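Local coordinates for protein inosine-uridine nucleoside N-ribohydrolase (Xanthomonas oryzae pv. oryzae, PDB 4KL0) that binds a calcium ion and may hydrolyse N-glycosidic bonds, probably those of nucleosides, although its natural substrate is not established, at residues 31-36 / 158-163; 64-69 / 150-155. All blocks are in the same frame, centred on the assembly; numbering follows the deposited sequence.

Contacts 1 and 2 have centres about 7 Å apart and share one sheet, since strands 28-34 and 58-65 are neighbours in it. In sequence, both segments of contact 2 fall between the two segments of contact 1. The backbone joins them twice: Phe-33 O lies 2.9 Å from Ile-151 N, and Leu-32 O 2.9 Å from Val-64 N, both probable hydrogen bonds. Beyond the strand end, Asp-35 CG packs 3.3 Å from Ala-152 CB. Each contact supplies one protein ligand to the same calcium ion, Asp-35 OD1 from 31-36 and Ile-151 O from 150-155, and these oxygens are 3.4 Å apart. Asp-42 and Asp-318 complete the protein part of the site.

Contact 1 of 2, residues 31-36 / 158-163; sequences LLFTDP and SALLAE. With CA (calcium ion), chain B.
Leu-160 extends its CG opposite the backbone N (chi1 -179°), whereas Leu-31 (chi1 -46°) and Phe-33 (chi1 -58°) both carry theirs anti to the carbonyl carbon, beside the backbone N, which brings all three side chains together between helix 155-163 and strand 28-34. This is helix-on-sheet packing in a Rossmann-like alpha/beta fold: alternate residues of the strand present one face to the helix. A single methyl does the touching from the helix. Leu-160 CD2 sits 4.0 Å from Leu-31 CD1 and comes to the edge of the Phe-33 ring, near the ring plane, with CZ 4.1 Å away. Leu-160 crosses both strand side chains at about a right angle. The contact is confined to side-chain ends: even the nearest CA pair, Phe-33 CA and Ser-158 CA, is 10.4 Å apart. Met-135 of helix 133-141 touches all three residues and fills in the same apolar layer. Where the strand runs out, Asp-35 binds calcium through one carboxylate oxygen: OD1 is 2.5 Å from the ion, but OD2 is 4.0 Å from it. Asp-35 OD2 instead accepts a hydrogen bond of 2.6 Å from water 1, which is itself a calcium ligand.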
ATOM      1  N   LEU A  31       3.931  -8.962   7.227  1.00 14.65           N
ATOM      2  CA  LEU A  31       5.079  -8.031   7.243  1.00 12.65           C
ATOM      3  C   LEU A  31       4.832  -7.012   6.109  1.00 15.31           C
ATOM      4  O   LEU A  31       4.600  -7.421   4.924  1.00 15.04           O
ATOM      5  CB  LEU A  31       6.401  -8.760   6.944  1.00 13.85           C
ATOM      6  CG  LEU A  31       6.547 -10.064   7.742  1.00 15.26           C
ATOM      7  CD1 LEU A  31       7.857 -10.786   7.295  1.00 17.94           C
ATOM      8  CD2 LEU A  31       6.559  -9.792   9.213  1.00 15.99           C
ATOM      9  N   LEU A  32       4.829  -5.727   6.469  1.00 13.33           N
ATOM     10  CA  LEU A  32       4.472  -4.650   5.525  1.00 10.92           C
ATOM     11  C   LEU A  32       5.670  -3.727   5.319  1.00 13.77           C
ATOM     12  O   LEU A  32       6.344  -3.306   6.270  1.00 13.60           O
ATOM     13  CB  LEU A  32       3.266  -3.900   6.097  1.00 11.63           C
ATOM     14  CG  LEU A  32       2.672  -2.778   5.283  1.00 12.83           C
ATOM     15  CD1 LEU A  32       2.101  -3.345   3.959  1.00 14.44           C
ATOM     16  CD2 LEU A  32       1.497  -2.056   6.041  1.00 13.01           C
ATOM     17  N   PHE A  33       5.913  -3.370   4.047  1.00 11.67           N
ATOM     18  CA  PHE A  33       7.001  -2.476   3.651  1.00  9.33           C
ATOM     19  C   PHE A  33       6.360  -1.275   2.967  1.00 10.76           C
ATOM     20  O   PHE A  33       5.601  -1.453   2.014  1.00 10.79           O
ATOM     21  CB  PHE A  33       7.928  -3.221   2.666  1.00 12.16           C
ATOM     22  CG  PHE A  33       8.497  -4.472   3.248  1.00 11.49           C
ATOM     23  CD1 PHE A  33       9.778  -4.466   3.809  1.00 13.71           C
ATOM     24  CD2 PHE A  33       7.758  -5.641   3.212  1.00 13.16           C
ATOM     25  CE1 PHE A  33      10.280  -5.674   4.407  1.00 14.88           C
ATOM     26  CE2 PHE A  33       8.260  -6.831   3.804  1.00 12.80           C
ATOM     27  CZ  PHE A  33       9.558  -6.799   4.374  1.00 12.93           C
ATOM     28  N   THR A  34       6.552  -0.067   3.509  1.00 10.26           N
ATOM     29  CA  THR A  34       5.636   1.055   3.207  1.00 10.43           C
ATOM     30  C   THR A  34       6.317   2.419   3.307  1.00 11.99           C
ATOM     31  O   THR A  34       7.403   2.535   3.887  1.00 13.14           O
ATOM     32  CB  THR A  34       4.492   0.973   4.205  1.00 10.80           C
ATOM     33  OG1 THR A  34       3.549   2.039   4.030  1.00 11.94           O
ATOM     34  CG2 THR A  34       4.998   1.022   5.628  1.00 12.73           C
ATOM     35  N   ASP A  35       5.755   3.430   2.632  1.00 10.71           N
ATOM     36  CA  ASP A  35       6.372   4.772   2.531  1.00 11.47           C
ATOM     37  C   ASP A  35       5.285   5.832   2.703  1.00 12.72           C
ATOM     38  O   ASP A  35       4.980   6.568   1.782  1.00 13.21           O
ATOM     39  CB  ASP A  35       7.111   4.954   1.185  1.00 12.42           C
ATOM     40  CG  ASP A  35       6.219   4.667  -0.048  1.00 13.09           C
ATOM     41  OD1 ASP A  35       5.028   4.296   0.124  1.00 12.74           O
ATOM     42  OD2 ASP A  35       6.724   4.892  -1.195  1.00 14.65           O
ATOM     43  N   PRO A  36       4.739   5.922   3.906  1.00 10.01           N
ATOM     44  CA  PRO A  36       3.526   6.772   4.075  1.00 10.21           C
ATOM     45  C   PRO A  36       3.811   8.289   4.048  1.00 11.25           C
ATOM     46  O   PRO A  36       4.955   8.791   4.237  1.00 13.20           O
ATOM     47  CB  PRO A  36       3.030   6.378   5.472  1.00 11.99           C
ATOM     48  CG  PRO A  36       4.319   5.991   6.242  1.00 10.57           C
ATOM     49  CD  PRO A  36       5.101   5.210   5.150  1.00 10.65           C
ATOM     50  N   SER A 158      14.146  -6.561   0.150  1.00 13.71           N
ATOM     51  CA  SER A 158      15.227  -7.336  -0.470  1.00 14.88           C
ATOM     52  C   SER A 158      16.242  -7.667   0.631  1.00 15.79           C
ATOM     53  O   SER A 158      16.738  -8.810   0.654  1.00 16.81           O
ATOM     54  CB  SER A 158      15.881  -6.513  -1.558  1.00 16.90           C
ATOM     55  OG  SER A 158      17.047  -7.175  -2.063  1.00 18.27           O
ATOM     56  N   ALA A 159      16.557  -6.699   1.519  1.00 14.73           N
ATOM     57  CA  ALA A 159      17.455  -6.961   2.665  1.00 18.74           C
ATOM     58  C   ALA A 159      16.999  -8.156   3.492  1.00 20.94           C
ATOM     59  O   ALA A 159      17.823  -8.941   3.959  1.00 21.19           O
ATOM     60  CB  ALA A 159      17.638  -5.727   3.557  1.00 18.22           C
ATOM     61  N   LEU A 160      15.683  -8.324   3.656  1.00 14.82           N
ATOM     62  CA  LEU A 160      15.142  -9.414   4.465  1.00 17.55           C
ATOM     63  C   LEU A 160      15.361 -10.726   3.765  1.00 18.81           C
ATOM     64  O   LEU A 160      15.757 -11.702   4.406  1.00 20.15           O
ATOM     65  CB  LEU A 160      13.621  -9.239   4.754  1.00 16.02           C
ATOM     66  CG  LEU A 160      12.971 -10.340   5.613  1.00 18.52           C
ATOM     67  CD1 LEU A 160      13.554 -10.318   7.000  1.00 18.16           C
ATOM     68  CD2 LEU A 160      11.450 -10.150   5.763  1.00 18.28           C
ATOM     69  N   LEU A 161      15.128 -10.761   2.455  1.00 16.28           N
ATOM     70  CA  LEU A 161      15.340 -12.021   1.735  1.00 21.19           C
ATOM     71  C   LEU A 161      16.830 -12.318   1.774  1.00 20.80           C
ATOM     72  O   LEU A 161      17.248 -13.506   1.787  1.00 27.20           O
ATOM     73  CB  LEU A 161      14.850 -11.962   0.295  1.00 20.59           C
ATOM     74  CG  LEU A 161      13.585 -12.762   0.123  1.00 22.64           C
ATOM     75  CD1 LEU A 161      12.489 -12.147   1.031  1.00 25.83           C
ATOM     76  CD2 LEU A 161      13.208 -12.739  -1.325  1.00 23.33           C
ATOM     77  N   ALA A 162      17.667 -11.289   1.831  1.00 19.35           N
ATOM     78  CA  ALA A 162      19.100 -11.586   1.837  1.00 22.91           C
ATOM     79  C   ALA A 162      19.582 -12.060   3.211  1.00 24.11           C
ATOM     80  O   ALA A 162      20.366 -13.034   3.298  1.00 29.04           O
ATOM     81  CB  ALA A 162      19.916 -10.394   1.365  1.00 23.36           C
ATOM     82  N   GLU A 163      19.181 -11.365   4.280  1.00 20.71           N
ATOM     83  CA  GLU A 163      19.664 -11.708   5.618  1.00 22.95           C
ATOM     84  C   GLU A 163      19.024 -12.978   6.135  1.00 25.82           C
ATOM     85  O   GLU A 163      19.653 -13.738   6.867  1.00 26.47           O
ATOM     86  CB  GLU A 163      19.451 -10.531   6.578  1.00 26.59           C
ATOM     87  CG  GLU A 163      20.283  -9.331   6.103  1.00 30.26           C
ATOM     88  CD  GLU A 163      20.177  -8.130   6.999  1.00 38.20           C
ATOM     89  OE1 GLU A 163      19.625  -8.275   8.121  1.00 42.97           O
ATOM     90  OE2 GLU A 163      20.640  -7.044   6.558  1.00 43.40           O
TER
HETATM   91 CA    CA B 501       3.057   3.396  -1.095  1.00 10.46          CA
HETATM   92  O   HOH W   1       4.847   4.192  -2.798  1.00 12.46           O
HETATM   93  O   HOH W   2       2.619   2.429  -3.574  1.00 13.09           O
HETATM   94  O   HOH W   3       1.904   5.168  -2.406  1.00 15.13           O

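Contact 2 of 2, residues 64-69 / 150-155; sequences VVTLGD and VIAGMT. With CA (calcium ion), chain B.
Thr-66 and Gly-153 bring the two backbones closest, with CA atoms 6.7 Å apart, where the chain has just left strand 58-65 on one side and strand 146-150 on the other. These strands flank strand 28-34 in the sheet, so the segments meet beyond the end of the strand that separates them. Thr-66 bridges the gap with both branches of its side chain. Its OG1 is opposite the backbone N (chi1 -171°), which places the methyl CG2 between the backbone N and the carbonyl carbon and directs the two branches to different partners. Thr-66 CG2 rests 3.6 Å from Ala-152 CB. Thr-66 CG2 also lies 3.6 Å from Gly-153 O, so it packs against backbone as well as side chain. Thr-66 OG1 is too far from Thr-155 OG1 for a direct bond, at 4.3 Å, and water 4 spans the interval. That water donates one hydrogen to Thr-66 OG1 at 2.8 Å and the other to Thr-155 OG1 at 2.7 Å, which uses both of its hydrogens to tie the loops together. Thr-155 OG1 is also hydrogen-bonded to Asp-203 OD2, a second partner that helps fix the hydroxyl. Helices start just after each loop: Met-154 occupies the N-cap of helix 155-163, and Asp-69 caps helix 70-86 through OD1 to Met-72 N. One residue before Ala-152, the carbonyl O of Ile-151 binds calcium at 2.4 Å, so the backbone on which the Thr-66 methyl rests leads directly into the metal site. Loops gathered round a calcium ion at the carboxyl ends of parallel strands are characteristic of the Rossmann-like nucleoside hydrolase fold, in whose relatives the ion marks the active site.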
ATOM      1  N   VAL A  64       8.153  -1.985   8.165  1.00 12.23           N
ATOM      2  CA  VAL A  64       9.438  -1.324   7.970  1.00 13.21           C
ATOM      3  C   VAL A  64       9.236  -0.229   6.905  1.00 14.77           C
ATOM      4  O   VAL A  64       8.625  -0.449   5.878  1.00 14.94           O
ATOM      5  CB  VAL A  64      10.517  -2.298   7.549  1.00 15.47           C
ATOM      6  CG1 VAL A  64      11.812  -1.563   7.338  1.00 16.83           C
ATOM      7  CG2 VAL A  64      10.688  -3.410   8.660  1.00 18.80           C
ATOM      8  N   VAL A  65       9.706   0.965   7.201  1.00 12.42           N
ATOM      9  CA  VAL A  65       9.330   2.176   6.428  1.00 11.60           C
ATOM     10  C   VAL A  65      10.527   2.665   5.604  1.00 14.01           C
ATOM     11  O   VAL A  65      11.679   2.796   6.114  1.00 14.98           O
ATOM     12  CB  VAL A  65       8.910   3.299   7.427  1.00 13.25           C
ATOM     13  CG1 VAL A  65       8.683   4.608   6.723  1.00 14.62           C
ATOM     14  CG2 VAL A  65       7.646   2.868   8.199  1.00 14.44           C
ATOM     15  N   THR A  66      10.266   3.028   4.344  1.00 12.24           N
ATOM     16  CA  THR A  66      11.335   3.478   3.458  1.00 10.98           C
ATOM     17  C   THR A  66      10.947   4.828   2.842  1.00 10.78           C
ATOM     18  O   THR A  66       9.966   5.420   3.279  1.00 12.55           O
ATOM     19  CB  THR A  66      11.682   2.378   2.400  1.00 13.91           C
ATOM     20  OG1 THR A  66      12.869   2.700   1.654  1.00 13.83           O
ATOM     21  CG2 THR A  66      10.530   2.130   1.405  1.00 13.26           C
ATOM     22  N   LEU A  67      11.778   5.329   1.928  1.00 11.68           N
ATOM     23  CA  LEU A  67      11.641   6.525   1.079  1.00 10.86           C
ATOM     24  C   LEU A  67      12.160   7.778   1.799  1.00 12.87           C
ATOM     25  O   LEU A  67      11.527   8.251   2.761  1.00 12.58           O
ATOM     26  CB  LEU A  67      10.173   6.767   0.570  1.00  9.97           C
ATOM     27  CG  LEU A  67      10.065   7.836  -0.516  1.00 10.47           C
ATOM     28  CD1 LEU A  67      10.585   7.283  -1.878  1.00 12.58           C
ATOM     29  CD2 LEU A  67       8.567   8.115  -0.684  1.00 11.54           C
ATOM     30  N   GLY A  68      13.329   8.235   1.348  1.00 12.81           N
ATOM     31  CA  GLY A  68      14.018   9.389   1.900  1.00 13.14           C
ATOM     32  C   GLY A  68      15.322   8.989   2.584  1.00 14.16           C
ATOM     33  O   GLY A  68      15.686   7.809   2.713  1.00 13.57           O
ATOM     34  N   ASP A  69      16.015  10.017   3.045  1.00 14.84           N
ATOM     35  CA  ASP A  69      17.214   9.778   3.871  1.00 16.05           C
ATOM     36  C   ASP A  69      16.847   9.290   5.263  1.00 15.31           C
ATOM     37  O   ASP A  69      15.651   9.148   5.582  1.00 15.73           O
ATOM     38  CB  ASP A  69      18.106  11.029   3.841  1.00 15.00           C
ATOM     39  CG  ASP A  69      17.570  12.211   4.662  1.00 19.93           C
ATOM     40  OD1 ASP A  69      16.530  12.148   5.359  1.00 17.90           O
ATOM     41  OD2 ASP A  69      18.237  13.265   4.600  1.00 23.14           O
ATOM     42  N   VAL A 150       4.309  -5.584  -0.124  1.00 10.81           N
ATOM     43  CA  VAL A 150       5.236  -4.472  -0.473  1.00  8.81           C
ATOM     44  C   VAL A 150       4.461  -3.387  -1.157  1.00 10.34           C
ATOM     45  O   VAL A 150       3.921  -3.574  -2.241  1.00 10.96           O
ATOM     46  CB  VAL A 150       6.363  -5.001  -1.382  1.00 11.13           C
ATOM     47  CG1 VAL A 150       7.262  -3.863  -1.845  1.00 12.58           C
ATOM     48  CG2 VAL A 150       7.093  -6.164  -0.663  1.00 12.32           C
ATOM     49  N   ILE A 151       4.374  -2.215  -0.498  1.00  9.61           N
ATOM     50  CA  ILE A 151       3.641  -1.097  -1.077  1.00  9.89           C
ATOM     51  C   ILE A 151       4.561   0.109  -1.091  1.00  9.83           C
ATOM     52  O   ILE A 151       4.074   1.207  -1.021  1.00 10.78           O
ATOM     53  CB  ILE A 151       2.347  -0.793  -0.299  1.00  9.72           C
ATOM     54  CG1 ILE A 151       2.574  -0.665   1.221  1.00 10.46           C
ATOM     55  CG2 ILE A 151       1.333  -1.959  -0.537  1.00 11.69           C
ATOM     56  CD1 ILE A 151       1.349  -0.214   2.005  1.00 10.12           C
ATOM     57  N   ALA A 152       5.849  -0.109  -1.300  1.00  9.21           N
ATOM     58  CA  ALA A 152       6.862   0.943  -1.404  1.00  7.88           C
ATOM     59  C   ALA A 152       8.091   0.374  -2.020  1.00 10.82           C
ATOM     60  O   ALA A 152       8.036  -0.769  -2.459  1.00 11.35           O
ATOM     61  CB  ALA A 152       7.227   1.517   0.022  1.00 10.05           C
ATOM     62  N   GLY A 153       9.209   1.123  -1.973  1.00 11.04           N
ATOM     63  CA  GLY A 153      10.478   0.640  -2.529  1.00 10.97           C
ATOM     64  C   GLY A 153      10.943  -0.571  -1.752  1.00 11.05           C
ATOM     65  O   GLY A 153      10.509  -0.850  -0.608  1.00 11.38           O
ATOM     66  N   MET A 154      11.850  -1.321  -2.375  1.00 11.29           N
ATOM     67  CA  MET A 154      12.095  -2.659  -1.896  1.00 11.66           C
ATOM     68  C   MET A 154      13.466  -2.805  -1.227  1.00 11.89           C
ATOM     69  O   MET A 154      13.886  -3.945  -1.004  1.00 14.13           O
ATOM     70  CB  MET A 154      11.969  -3.624  -3.089  1.00 12.51           C
ATOM     71  CG  MET A 154      10.487  -4.013  -3.273  1.00 14.83           C
ATOM     72  SD  MET A 154       9.932  -4.443  -4.966  1.00 10.18           S
ATOM     73  CE  MET A 154       9.270  -2.873  -5.441  1.00 17.14           C
ATOM     74  N   THR A 155      14.103  -1.704  -0.819  1.00 11.45           N
ATOM     75  CA  THR A 155      15.429  -1.806  -0.135  1.00 12.40           C
ATOM     76  C   THR A 155      15.388  -2.805   1.034  1.00 15.08           C
ATOM     77  O   THR A 155      16.254  -3.702   1.178  1.00 15.34           O
ATOM     78  CB  THR A 155      15.766  -0.442   0.428  1.00 15.45           C
ATOM     79  OG1 THR A 155      15.752   0.512  -0.640  1.00 14.24           O
ATOM     80  CG2 THR A 155      17.092  -0.441   1.159  1.00 17.30           C
TER
HETATM   81 CA    CA B 501       3.057   3.396  -1.095  1.00 10.46          CA
HETATM   82  O   HOH W   4      13.173   1.336  -0.829  1.00 15.75           O
HETATM   83  O   HOH W   2       2.619   2.429  -3.574  1.00 13.09           O
HETATM   84  O   HOH W   3       1.904   5.168  -2.406  1.00 15.13           O
HETATM   85  O   HOH W   1       4.847   4.192  -2.798  1.00 12.46           O